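Local coordinates for pancreatic lipase related protein 2 (Equus caballus, PDB 1W52) that probably hydrolyses galactolipids and triacylglycerols, releasing fatty acids at lipid surfaces, as a lipase of the alpha/beta hydrolase superfamily, at residues A[14-19]-A[188-193]; A[77-82]-A[153-158]; A[126-131]-A[164-169]; A[172-177]-A[196-201]; A[180-185]-A[209-214]. All blocks are in the same frame, centred on the assembly; numbering follows the deposited sequence.

Contact 1: A[14-19]-A[188-193]. With CA (calcium ion), chain E.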
# COMPACT_ATOMS: atom_id res chain seq x y z
N ASP A 14 -8.05 9.42 30.93
CA ASP A 14 -9.11 8.45 31.07
C ASP A 14 -9.78 8.11 29.76
O ASP A 14 -9.76 8.86 28.83
CB ASP A 14 -10.11 8.80 32.21
CG ASP A 14 -10.98 10.03 31.89
OD1 ASP A 14 -11.88 9.91 31.02
OD2 ASP A 14 -10.86 11.13 32.47
N LYS A 15 -10.32 6.91 29.73
CA LYS A 15 -11.06 6.36 28.61
C LYS A 15 -11.48 7.44 27.60
O LYS A 15 -11.84 8.52 28.03
CB LYS A 15 -12.28 5.59 29.15
CG LYS A 15 -11.95 4.65 30.38
CD LYS A 15 -13.16 4.01 31.03
CE LYS A 15 -13.56 2.77 30.27
NZ LYS A 15 -15.02 2.57 30.40
N PRO A 16 -11.42 7.18 26.28
CA PRO A 16 -10.78 6.00 25.68
C PRO A 16 -9.27 6.08 25.47
O PRO A 16 -8.73 5.18 24.84
CB PRO A 16 -11.48 5.88 24.31
CG PRO A 16 -11.77 7.25 23.93
CD PRO A 16 -12.08 7.98 25.24
N TRP A 17 -8.61 7.08 26.04
CA TRP A 17 -7.16 7.20 25.88
C TRP A 17 -6.35 6.17 26.64
O TRP A 17 -5.18 5.96 26.33
CB TRP A 17 -6.70 8.61 26.23
CG TRP A 17 -7.52 9.61 25.46
CD1 TRP A 17 -8.56 10.34 25.93
CD2 TRP A 17 -7.41 9.93 24.07
NE1 TRP A 17 -9.09 11.13 24.93
CE2 TRP A 17 -8.40 10.89 23.78
CE3 TRP A 17 -6.55 9.54 23.05
CZ2 TRP A 17 -8.55 11.46 22.52
CZ3 TRP A 17 -6.71 10.07 21.80
CH2 TRP A 17 -7.71 11.02 21.54
N ALA A 18 -6.98 5.55 27.64
CA ALA A 18 -6.33 4.59 28.56
C ALA A 18 -7.35 4.00 29.52
O ALA A 18 -8.35 4.64 29.81
CB ALA A 18 -5.15 5.23 29.34
N GLY A 19 -7.06 2.81 30.04
CA GLY A 19 -8.05 1.99 30.74
C GLY A 19 -9.12 1.47 29.80
O GLY A 19 -10.30 1.44 30.12
N SER A 188 -12.30 3.19 20.20
CA SER A 188 -13.02 4.39 19.85
C SER A 188 -12.26 5.01 18.72
O SER A 188 -11.03 4.91 18.67
CB SER A 188 -13.04 5.38 21.01
OG SER A 188 -13.89 6.47 20.70
N GLU A 189 -13.01 5.68 17.84
CA GLU A 189 -12.47 6.28 16.66
C GLU A 189 -11.74 7.50 17.15
O GLU A 189 -10.90 8.05 16.47
CB GLU A 189 -13.60 6.60 15.68
CG GLU A 189 -14.55 5.42 15.40
CD GLU A 189 -15.68 5.78 14.44
OE1 GLU A 189 -16.56 6.56 14.83
OE2 GLU A 189 -15.73 5.30 13.29
N GLU A 190 -12.03 7.90 18.37
CA GLU A 190 -11.36 9.04 18.95
C GLU A 190 -9.83 8.83 19.01
O GLU A 190 -9.04 9.79 18.95
CB GLU A 190 -11.98 9.37 20.33
CG GLU A 190 -11.21 10.43 21.11
CD GLU A 190 -12.02 11.16 22.19
OE1 GLU A 190 -12.95 10.57 22.77
OE2 GLU A 190 -11.71 12.35 22.49
N VAL A 191 -9.42 7.57 19.10
CA VAL A 191 -8.01 7.20 19.42
C VAL A 191 -7.28 6.63 18.24
O VAL A 191 -6.06 6.65 18.20
CB VAL A 191 -7.90 6.16 20.60
CG1 VAL A 191 -8.51 6.75 21.86
CG2 VAL A 191 -8.59 4.87 20.24
N ARG A 192 -8.04 6.14 17.29
CA ARG A 192 -7.48 5.55 16.15
C ARG A 192 -7.63 6.47 14.92
O ARG A 192 -7.37 7.69 14.99
CB ARG A 192 -8.05 4.13 15.98
CG ARG A 192 -9.53 4.00 15.70
CD ARG A 192 -9.91 2.61 15.60
NE ARG A 192 -11.28 2.30 15.22
CZ ARG A 192 -11.86 2.60 14.05
NH1 ARG A 192 -11.24 3.33 13.13
NH2 ARG A 192 -13.10 2.21 13.81
N LEU A 193 -7.89 5.83 13.78
CA LEU A 193 -7.93 6.44 12.48
C LEU A 193 -9.13 5.79 11.79
O LEU A 193 -9.27 4.54 11.74
CB LEU A 193 -6.63 6.16 11.70
CG LEU A 193 -6.83 6.19 10.15
CD1 LEU A 193 -7.32 7.55 9.71
CD2 LEU A 193 -5.62 5.81 9.27
CA CA E . -10.40 8.92 14.46

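Contact 2: A[77-82]-A[153-158]. With DDQ (decylamine-N,N-dimethyl-N-oxide), chain C.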
# COMPACT_ATOMS: atom_id res chain seq x y z
N HIS A 77 6.31 9.22 10.44
CA HIS A 77 6.79 7.87 10.79
C HIS A 77 6.11 7.32 12.05
O HIS A 77 5.30 7.99 12.71
CB HIS A 77 8.30 7.86 11.00
CG HIS A 77 8.74 8.50 12.28
ND1 HIS A 77 9.83 9.34 12.36
CD2 HIS A 77 8.20 8.48 13.52
CE1 HIS A 77 9.97 9.76 13.60
NE2 HIS A 77 8.99 9.26 14.32
N GLY A 78 6.43 6.09 12.41
CA GLY A 78 5.89 5.56 13.64
C GLY A 78 6.93 5.12 14.65
O GLY A 78 8.07 5.63 14.61
N PHE A 79 6.51 4.17 15.52
CA PHE A 79 7.33 3.53 16.58
C PHE A 79 8.75 3.24 16.11
O PHE A 79 8.96 2.55 15.10
CB PHE A 79 6.65 2.22 17.00
CG PHE A 79 7.26 1.54 18.20
CD1 PHE A 79 7.20 2.08 19.47
CD2 PHE A 79 7.85 0.30 18.08
CE1 PHE A 79 7.78 1.44 20.54
CE2 PHE A 79 8.41 -0.33 19.18
CZ PHE A 79 8.36 0.26 20.40
N ARG A 80 9.69 3.86 16.79
CA ARG A 80 11.13 3.59 16.62
C ARG A 80 11.71 3.76 15.24
O ARG A 80 12.57 3.01 14.79
CB ARG A 80 11.49 2.21 17.14
CG ARG A 80 11.18 2.13 18.65
CD ARG A 80 11.85 1.04 19.33
NE ARG A 80 13.04 1.50 20.01
CZ ARG A 80 13.15 1.75 21.32
NH1 ARG A 80 12.10 1.62 22.18
NH2 ARG A 80 14.37 2.10 21.76
N ASP A 81 11.22 4.80 14.61
CA ASP A 81 11.64 5.21 13.31
C ASP A 81 11.94 6.71 13.47
O ASP A 81 11.66 7.31 14.55
CB ASP A 81 10.47 5.03 12.37
CG ASP A 81 10.87 4.67 10.98
OD1 ASP A 81 11.99 5.01 10.52
OD2 ASP A 81 10.04 4.07 10.25
N ARG A 82 12.48 7.32 12.39
CA ARG A 82 12.78 8.75 12.33
C ARG A 82 12.35 9.44 10.99
O ARG A 82 12.02 8.79 9.99
CB ARG A 82 14.25 8.97 12.66
CG ARG A 82 15.15 8.29 11.69
CD ARG A 82 16.56 8.67 11.84
NE ARG A 82 17.28 8.13 10.69
CZ ARG A 82 18.57 8.37 10.43
NH1 ARG A 82 19.30 9.15 11.26
NH2 ARG A 82 19.14 7.81 9.35
N HIS A 153 2.71 6.21 8.55
CA HIS A 153 2.99 4.76 8.67
C HIS A 153 2.87 4.22 10.13
O HIS A 153 3.42 4.79 11.04
CB HIS A 153 4.39 4.40 8.14
CG HIS A 153 4.75 2.96 8.38
ND1 HIS A 153 5.57 2.56 9.41
CD2 HIS A 153 4.33 1.82 7.77
CE1 HIS A 153 5.66 1.24 9.41
NE2 HIS A 153 4.90 0.76 8.44
N SER A 154 2.18 3.08 10.30
CA SER A 154 2.08 2.38 11.58
C SER A 154 1.52 3.34 12.60
O SER A 154 0.41 3.80 12.47
CB SER A 154 3.45 1.78 12.06
OG SER A 154 3.42 1.15 13.37
N LEU A 155 2.28 3.65 13.61
CA LEU A 155 1.77 4.54 14.62
C LEU A 155 1.48 5.86 13.97
O LEU A 155 0.46 6.41 14.20
CB LEU A 155 2.80 4.68 15.70
CG LEU A 155 2.46 4.27 17.13
CD1 LEU A 155 1.78 2.95 17.25
CD2 LEU A 155 3.79 4.28 17.84
N GLY A 156 2.40 6.35 13.14
CA GLY A 156 2.15 7.49 12.25
C GLY A 156 0.77 7.57 11.57
O GLY A 156 0.17 8.63 11.46
N ALA A 157 0.28 6.46 11.06
CA ALA A 157 -1.04 6.50 10.50
C ALA A 157 -2.05 7.02 11.52
O ALA A 157 -2.87 7.84 11.23
CB ALA A 157 -1.47 5.12 10.03
N HIS A 158 -2.04 6.49 12.72
CA HIS A 158 -2.97 6.92 13.74
C HIS A 158 -2.69 8.39 14.17
O HIS A 158 -3.62 9.17 14.49
CB HIS A 158 -2.82 5.98 14.92
CG HIS A 158 -3.37 4.62 14.67
ND1 HIS A 158 -4.62 4.42 14.12
CD2 HIS A 158 -2.84 3.38 14.86
CE1 HIS A 158 -4.85 3.11 14.01
NE2 HIS A 158 -3.78 2.46 14.45
N1 DDQ C . 13.16 1.32 10.72
O1 DDQ C . 12.71 2.22 9.96
CM1 DDQ C . 14.23 0.57 9.99
CM2 DDQ C . 13.74 1.91 11.96
C1 DDQ C . 11.95 0.48 10.97
C2 DDQ C . 11.08 0.84 12.18
C3 DDQ C . 11.01 -0.37 13.11
C4 DDQ C . 9.74 -1.19 12.95
C5 DDQ C . 9.00 -1.30 14.28
C6 DDQ C . 7.76 -2.11 14.01
C7 DDQ C . 6.87 -2.19 15.21
C8 DDQ C . 5.50 -1.60 14.93
C9 DDQ C . 4.72 -1.48 16.25
C10 DDQ C . 3.23 -1.69 16.12

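Contact 3: A[126-131]-A[164-169]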
# COMPACT_ATOMS: atom_id res chain seq x y z
N VAL A 126 2.28 14.71 18.99
CA VAL A 126 2.58 14.95 17.57
C VAL A 126 1.32 15.25 16.79
O VAL A 126 1.35 15.98 15.82
CB VAL A 126 3.24 13.72 16.93
CG1 VAL A 126 3.60 14.01 15.50
CG2 VAL A 126 4.50 13.30 17.66
N GLY A 127 0.19 14.68 17.19
CA GLY A 127 -1.06 14.91 16.50
C GLY A 127 -1.27 16.40 16.54
O GLY A 127 -1.36 17.06 15.51
N ALA A 128 -1.32 16.90 17.77
CA ALA A 128 -1.48 18.29 18.13
C ALA A 128 -0.40 19.20 17.58
O ALA A 128 -0.74 20.18 16.99
CB ALA A 128 -1.53 18.40 19.64
N GLU A 129 0.87 18.91 17.78
CA GLU A 129 1.90 19.68 17.10
C GLU A 129 1.48 19.89 15.67
O GLU A 129 1.53 21.02 15.18
CB GLU A 129 3.24 18.97 17.03
CG GLU A 129 3.86 18.68 18.37
CD GLU A 129 4.39 19.92 19.04
OE1 GLU A 129 5.17 20.67 18.41
OE2 GLU A 129 4.04 20.14 20.21
N THR A 130 1.11 18.81 14.98
CA THR A 130 0.81 18.84 13.54
C THR A 130 -0.48 19.60 13.30
O THR A 130 -0.46 20.65 12.66
CB THR A 130 0.80 17.40 12.95
OG1 THR A 130 2.15 16.98 12.76
CG2 THR A 130 0.19 17.32 11.56
N ALA A 131 -1.60 19.09 13.80
CA ALA A 131 -2.86 19.84 13.79
C ALA A 131 -2.61 21.33 14.02
O ALA A 131 -2.98 22.12 13.21
CB ALA A 131 -3.81 19.32 14.83
N GLY A 164 -6.04 14.91 12.07
CA GLY A 164 -7.21 15.02 11.25
C GLY A 164 -8.51 15.27 12.02
O GLY A 164 -9.39 16.03 11.56
N ARG A 165 -8.63 14.60 13.15
CA ARG A 165 -9.77 14.73 14.02
C ARG A 165 -9.75 16.06 14.81
O ARG A 165 -10.80 16.66 15.08
CB ARG A 165 -9.76 13.58 14.98
CG ARG A 165 -10.85 13.58 16.03
CD ARG A 165 -10.52 12.68 17.23
NE ARG A 165 -9.37 13.24 17.95
CZ ARG A 165 -9.47 13.94 19.07
NH1 ARG A 165 -10.66 14.14 19.64
NH2 ARG A 165 -8.37 14.43 19.65
N ARG A 166 -8.57 16.53 15.16
CA ARG A 166 -8.49 17.82 15.77
C ARG A 166 -9.02 18.88 14.82
O ARG A 166 -9.52 19.86 15.27
CB ARG A 166 -7.07 18.14 16.19
CG ARG A 166 -6.55 17.14 17.21
CD ARG A 166 -5.05 17.24 17.50
NE ARG A 166 -4.79 17.98 18.73
CZ ARG A 166 -5.15 17.56 19.93
NH1 ARG A 166 -5.78 16.40 20.08
NH2 ARG A 166 -4.88 18.31 20.99
N LEU A 167 -8.94 18.68 13.50
CA LEU A 167 -9.48 19.67 12.56
C LEU A 167 -10.85 19.20 12.02
O LEU A 167 -11.13 19.34 10.87
CB LEU A 167 -8.48 20.00 11.42
CG LEU A 167 -6.97 19.88 11.72
CD1 LEU A 167 -6.03 20.82 10.95
CD2 LEU A 167 -6.65 20.11 13.18
N GLU A 168 -11.70 18.67 12.88
CA GLU A 168 -13.05 18.26 12.51
C GLU A 168 -13.22 17.63 11.12
O GLU A 168 -14.27 17.78 10.50
CB GLU A 168 -14.01 19.46 12.62
CG GLU A 168 -14.64 19.70 14.00
CD GLU A 168 -13.81 20.64 14.88
OE1 GLU A 168 -13.30 21.69 14.38
OE2 GLU A 168 -13.66 20.31 16.07
N GLY A 169 -12.22 16.92 10.64
CA GLY A 169 -12.26 16.34 9.30
C GLY A 169 -12.18 17.30 8.12
O GLY A 169 -12.65 16.98 7.01

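Contact 4: A[172-177]-A[196-201]. With CA (calcium ion), chain E.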
# COMPACT_ATOMS: atom_id res chain seq x y z
N GLY A 172 -7.96 17.42 3.77
CA GLY A 172 -8.42 16.81 2.54
C GLY A 172 -8.12 15.35 2.41
O GLY A 172 -8.87 14.61 1.79
N ARG A 173 -7.00 14.92 2.95
CA ARG A 173 -6.64 13.50 2.88
C ARG A 173 -5.60 13.09 3.87
O ARG A 173 -4.55 13.73 4.04
CB ARG A 173 -6.11 13.20 1.52
CG ARG A 173 -5.84 11.77 1.23
CD ARG A 173 -5.09 11.66 -0.06
NE ARG A 173 -4.96 10.31 -0.56
CZ ARG A 173 -4.04 9.94 -1.45
NH1 ARG A 173 -3.19 10.84 -1.91
NH2 ARG A 173 -3.98 8.68 -1.90
N VAL A 174 -5.89 11.97 4.51
CA VAL A 174 -4.91 11.26 5.30
C VAL A 174 -4.88 9.86 4.71
O VAL A 174 -5.92 9.28 4.35
CB VAL A 174 -5.18 11.31 6.84
CG1 VAL A 174 -6.55 10.94 7.15
CG2 VAL A 174 -4.30 10.32 7.58
N THR A 175 -3.66 9.38 4.55
CA THR A 175 -3.36 8.06 4.02
C THR A 175 -2.69 7.26 5.12
O THR A 175 -1.70 7.70 5.72
CB THR A 175 -2.41 8.20 2.85
OG1 THR A 175 -3.08 8.83 1.73
CG2 THR A 175 -1.99 6.83 2.37
N GLY A 176 -3.24 6.09 5.42
CA GLY A 176 -2.68 5.24 6.46
C GLY A 176 -1.81 4.12 5.91
O GLY A 176 -2.33 3.19 5.34
N LEU A 177 -0.51 4.21 6.04
CA LEU A 177 0.37 3.12 5.62
C LEU A 177 0.54 2.08 6.74
O LEU A 177 1.24 2.31 7.75
CB LEU A 177 1.71 3.69 5.20
CG LEU A 177 1.59 4.69 4.07
CD1 LEU A 177 2.93 4.76 3.47
CD2 LEU A 177 0.61 4.26 2.99
N SER A 196 -13.61 9.41 9.19
CA SER A 196 -14.05 10.70 9.65
C SER A 196 -12.89 11.66 9.92
O SER A 196 -13.14 12.81 10.26
CB SER A 196 -14.91 10.55 10.93
OG SER A 196 -14.12 10.50 12.13
N ASP A 197 -11.64 11.22 9.83
CA ASP A 197 -10.59 12.12 10.27
C ASP A 197 -10.15 13.01 9.11
O ASP A 197 -9.41 13.99 9.30
CB ASP A 197 -9.40 11.35 10.89
CG ASP A 197 -9.81 10.48 12.10
OD1 ASP A 197 -10.53 10.94 13.04
OD2 ASP A 197 -9.43 9.31 12.21
N ALA A 198 -10.60 12.66 7.90
CA ALA A 198 -10.30 13.47 6.72
C ALA A 198 -11.43 13.40 5.71
O ALA A 198 -12.32 12.57 5.85
CB ALA A 198 -9.01 13.10 6.09
N GLN A 199 -11.40 14.29 4.73
CA GLN A 199 -12.41 14.25 3.69
C GLN A 199 -12.26 12.96 2.93
O GLN A 199 -13.21 12.41 2.39
CB GLN A 199 -12.26 15.44 2.74
CG GLN A 199 -12.37 16.83 3.41
CD GLN A 199 -13.80 17.22 3.72
OE1 GLN A 199 -14.65 16.38 3.98
NE2 GLN A 199 -14.05 18.52 3.69
N PHE A 200 -11.02 12.48 2.91
CA PHE A 200 -10.66 11.23 2.26
C PHE A 200 -9.56 10.52 3.03
O PHE A 200 -8.46 11.09 3.24
CB PHE A 200 -10.13 11.55 0.89
CG PHE A 200 -9.76 10.34 0.10
CD1 PHE A 200 -10.58 9.20 0.06
CD2 PHE A 200 -8.57 10.33 -0.65
CE1 PHE A 200 -10.24 8.10 -0.72
CE2 PHE A 200 -8.24 9.21 -1.43
CZ PHE A 200 -9.09 8.11 -1.46
N VAL A 201 -9.85 9.26 3.39
CA VAL A 201 -8.90 8.37 4.05
C VAL A 201 -8.73 7.13 3.18
O VAL A 201 -9.70 6.42 2.87
CB VAL A 201 -9.39 7.91 5.48
CG1 VAL A 201 -8.35 7.03 6.17
CG2 VAL A 201 -9.74 9.11 6.41
CA CA E . -10.40 8.92 14.46

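Contact 5: A[180-185]-A[209-214]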
# COMPACT_ATOMS: atom_id res chain seq x y z
N ALA A 180 -1.05 0.78 12.78
CA ALA A 180 -0.71 -0.15 13.85
C ALA A 180 -1.96 -0.80 14.40
O ALA A 180 -3.02 -0.16 14.46
CB ALA A 180 0.00 0.59 14.94
N GLU A 181 -1.82 -2.06 14.82
CA GLU A 181 -2.89 -2.80 15.46
C GLU A 181 -2.93 -2.64 16.99
O GLU A 181 -3.92 -2.15 17.49
CB GLU A 181 -2.82 -4.27 15.10
CG GLU A 181 -3.99 -5.03 15.67
CD GLU A 181 -4.06 -6.47 15.25
OE1 GLU A 181 -3.39 -6.91 14.22
OE2 GLU A 181 -4.84 -7.15 15.94
N PRO A 182 -1.90 -3.07 17.72
CA PRO A 182 -1.90 -3.01 19.19
C PRO A 182 -2.39 -1.70 19.74
O PRO A 182 -1.79 -0.70 19.40
CB PRO A 182 -0.42 -3.10 19.53
CG PRO A 182 0.14 -3.91 18.46
CD PRO A 182 -0.63 -3.63 17.23
N CYS A 183 -3.42 -1.69 20.58
CA CYS A 183 -3.96 -0.47 21.18
C CYS A 183 -4.92 0.32 20.30
O CYS A 183 -5.49 1.25 20.79
CB CYS A 183 -2.86 0.46 21.62
SG CYS A 183 -1.74 -0.34 22.74
N PHE A 184 -5.16 -0.10 19.07
CA PHE A 184 -6.02 0.62 18.14
C PHE A 184 -7.10 -0.28 17.54
O PHE A 184 -8.27 -0.01 17.63
CB PHE A 184 -5.15 1.17 17.03
CG PHE A 184 -4.10 2.12 17.49
CD1 PHE A 184 -4.42 3.40 17.83
CD2 PHE A 184 -2.78 1.75 17.55
CE1 PHE A 184 -3.46 4.29 18.21
CE2 PHE A 184 -1.78 2.66 17.94
CZ PHE A 184 -2.14 3.92 18.27
N GLN A 185 -6.76 -1.37 16.90
CA GLN A 185 -7.85 -2.21 16.39
C GLN A 185 -8.98 -2.30 17.44
O GLN A 185 -8.72 -2.47 18.64
CB GLN A 185 -7.37 -3.61 15.99
CG GLN A 185 -8.35 -4.30 15.08
CD GLN A 185 -7.67 -4.96 13.90
OE1 GLN A 185 -6.81 -4.37 13.24
NE2 GLN A 185 -8.06 -6.15 13.61
N SER A 209 -2.17 -9.86 9.58
CA SER A 209 -2.22 -11.03 10.48
C SER A 209 -2.52 -10.51 11.90
O SER A 209 -2.37 -9.29 12.21
CB SER A 209 -0.89 -11.81 10.42
OG SER A 209 -0.15 -11.41 9.24
N PRO A 210 -3.08 -11.36 12.72
CA PRO A 210 -3.39 -10.94 14.09
C PRO A 210 -2.18 -10.64 14.91
O PRO A 210 -1.29 -11.44 15.01
CB PRO A 210 -4.20 -12.09 14.66
CG PRO A 210 -4.31 -13.07 13.65
CD PRO A 210 -3.69 -12.65 12.39
N MET A 211 -2.14 -9.46 15.50
CA MET A 211 -0.98 -9.13 16.33
C MET A 211 -0.79 -10.21 17.39
O MET A 211 0.28 -10.70 17.59
CB MET A 211 -1.21 -7.82 17.05
CG MET A 211 -0.16 -7.59 18.10
SD MET A 211 1.33 -7.10 17.24
CE MET A 211 2.45 -6.96 18.71
N LEU A 212 -1.87 -10.55 18.06
CA LEU A 212 -1.79 -11.49 19.13
C LEU A 212 -2.06 -12.93 18.73
O LEU A 212 -2.79 -13.22 17.79
CB LEU A 212 -2.74 -11.08 20.23
CG LEU A 212 -2.20 -10.00 21.15
CD1 LEU A 212 -3.11 -10.05 22.35
CD2 LEU A 212 -0.75 -10.17 21.53
N PRO A 213 -1.63 -13.83 19.62
CA PRO A 213 -0.81 -14.97 19.24
C PRO A 213 -0.46 -14.94 17.80
O PRO A 213 -1.24 -15.67 17.18
CB PRO A 213 -1.78 -16.13 19.59
CG PRO A 213 -2.46 -15.59 21.11
CD PRO A 213 -2.15 -14.04 21.03
N SER A 214 0.54 -14.19 17.29
CA SER A 214 0.82 -14.21 15.81
C SER A 214 1.61 -13.04 15.13
O SER A 214 2.21 -13.16 14.03
CB SER A 214 -0.50 -14.42 15.05
OG SER A 214 -0.38 -14.27 13.68

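Contact 1: A[14-19]-A[188-193]
Trp17, whose indole packs against Glu190 and Val191, has its carbonyl O held by Gln121 NE2 and, weakly, by Arg23 NE. The contact ties an N-terminal loop to the calcium-binding loop between strands 173-177 and 201-204 of the alpha/beta hydrolase domain. No hydrogen bond joins the two segments, so side-chain shape does the work. Val191 CG1 rests over one face of the six-membered ring, 4.0 Å from its centroid and 26° off the normal: a CH-pi contact. Glu190 crosses the indole at about a right angle, its CG beside Trp17 CZ2 and its carboxylate plane turned 71° from the ring. Its CG stands anti to the backbone N (chi1 172°), and the extended chain beyond reaches both Trp17 and the ring of Pro16. That proline follows a cis peptide and sets its CB 3.7 Å from Ser188 CB. Replacing Trp17 by an alanine would probably open a gap beneath Val191 CG1 and leave Arg124 without its cation-pi partner. One residue before Glu190 the chain turns its carbonyl to the metal, where Glu189 O binds the calcium ion at 2.2 Å.

Contact 2: A[77-82]-A[153-158]
His77 comes up to the start of helix 155-166 with its carbonyl rather than its ring: His77 O lies 3.2 Å from Gly156 CA and also takes a hydrogen bond from Trp108 NE1. The CA atoms come nearest at Gly78 and Leu155, 4.4 Å apart, and Leu155 CB packs on Gly78 CA. Having no side chain, Gly78 lies directly against Leu155 and Gly156. Phe79 follows, its CB 3.6 Å from Leu155 CD2. Its CG is anti to the backbone N (chi1 -172°), which carries the ring away from Leu155 and toward the detergent, where CD2 lies 3.9 Å from C7 of decylamine-N,N-dimethyl-N-oxide. The partner segment carries the nucleophile elbow of the alpha/beta hydrolase fold: Ser154, the predicted nucleophile, has positive phi, and its OG is hydrogen-bonded to His265 NE2. As in pancreatic lipase, the backbone N atoms of Phe79 and Leu155 probably form the oxyanion hole. Arg80, at the third position of a type II turn from Gly78 to Asp81, places its CG over the centre of the Phe79 ring. A weak bond from Asp81 N to Gly78 O, 3.3 Å long, closes that turn. Asp81 OD1 lies 2.9 Å from the detergent O1 and accepts from Arg82 N on the anti side of the carboxylate, while Trp87 NE1 binds OD2.

Contact 3: A[126-131]-A[164-169]
Arg166, the last residue of helix 155-166, and Leu167 just beyond it pack against Ala128 and Ala131 of helix 116-141, joining the two helices within the alpha/beta hydrolase domain. The apolar share of the contact rests on the methyl of Ala131. Leu167 CD2 meets Ala131 CB at 3.4 Å, and the same methyl lies 3.6 Å from Arg166 CD, so one small side chain serves two partners. The second kind of contact is that of an arginine shaft and head on a helix surface. The Arg166 chain bends at its third torsion (chi3 100°), which turns NE toward Ala128, 3.4 Å from its CB. Ala131 CB comes to the guanidinium at its edge, near its plane. Charge is settled outside the two segments: Arg166 NH1 forms a salt bridge with Glu162 OE2, and NH2 gives a weak hydrogen bond to Leu8 O. Arg166 thus offers CB and CD to Ala131 and its NE end to Ala128, while Glu162 takes the charge. Last come the backbone bonds that end the helix. Glu168, with positive phi, is the C-prime residue of a Schellman motif: a weak bond runs from Glu168 N to Arg165 O, and Gly169 N reaches Gly164 O at 3.1 Å.

Contact 4: A[172-177]-A[196-201]
Arg173 and Phe200 both send CG anti to the backbone N (chi1 -174° and -178°), and with Phe200 just ahead of strand 201-204 the two side chains run side by side, pointing the same way. The arginine stays extended as far as NE, which lies 3.6 Å from Phe200 CE2, and its guanidinium plane is turned only 13° from the ring. The backbones pair in parallel at one beta bridge, Val174 with Val201, where strand 201-204 joins the alpha/beta hydrolase sheet. Val174 N donates to Phe200 O over 3.0 Å, and the same carbonyl also receives a CA-H...O contact from Arg173. In return, Val174 O faces the CA of Val201 at 3.1 Å. The two valines point to one face, Val174 CG1 3.8 Å from Val201 CG2, with Ala198 CB closing on Val174 CG1 as well. The guanidinium is held by a salt bridge from NH2 to Asp202 OD2 and by the carbonyls of Gly310 and His311. A leucine in place of Arg173 would probably leave Asp202 without its charged mate and those carbonyls without their donors. One residue before Ala198, Asp197 grips the calcium ion with both oxygens, OD1 and OD2 each at 2.5 Å, alongside Glu189 O and Asp194. Strand 173-177 runs between strands 148-153 and 201-204: Val174 touches Ala160 of helix 155-166, whereas Thr175 and Leu177 meet Tyr272 of helix 257-277.

Contact 5: A[180-185]-A[209-214]
Glu181 reaches across to Met211, whose backbone N donates to the carboxylate OE1 over 3.1 Å in the one hydrogen bond between segments 180-185 and 209-214. The donor comes from above the carboxylate plane, 50° out of it, and the N-H...O angle is 141°. Alongside, Pro182 meets the Met211 side chain at about a right angle: its CG lies 3.6 Å from Met211 SD and 3.8 Å from CE. Met211 bends at its second torsion (chi2 76°), which swings the sulfur over to the proline. In the next shell, Glu181 O accepts from both Phe184 N, at 2.9 Å, and Gln185 N, at 3.0 Å, holding the turn that presents the carboxylate. Pro182 O takes a hydrogen bond from Tyr116 OH, and backbone bonds link Glu181 with Phe217 and Pro210 with Gly216. Segment 209-214 probably belongs to what is called the beta9 loop in pancreatic lipases, and the contact lies at the surface beside the detergent site; the Pro182 side chain comes to about 4 Å from a bound detergent, nearest atoms. Because OE1 also faces Ser209 O at 3.3 Å, acceptor to acceptor, the Met211 N-H is likely to offset part of their mutual repulsion.

Overall arrangement
All five contacts belong to the catalytic alpha/beta hydrolase domain and none to the C-terminal PLAT domain. Helix 155-166 joins contacts 2 and 3, one at its start and the other at its end, their centres about 16 Å apart. The next strand, 173-177, carries contact 4, whose centre is about 12 Å from that of contact 3. Contacts 1 and 4, about 18 Å apart, alternate along the chain and share a calcium ion. Contact 5 meets contact 2 where Ala180 O accepts from His158 NE2. The loop between strands 173-177 and 201-204 thus takes part in contacts 1, 4 and 5, bringing the calcium site and a surface beside the detergent close to the nucleophile elbow of contact 2.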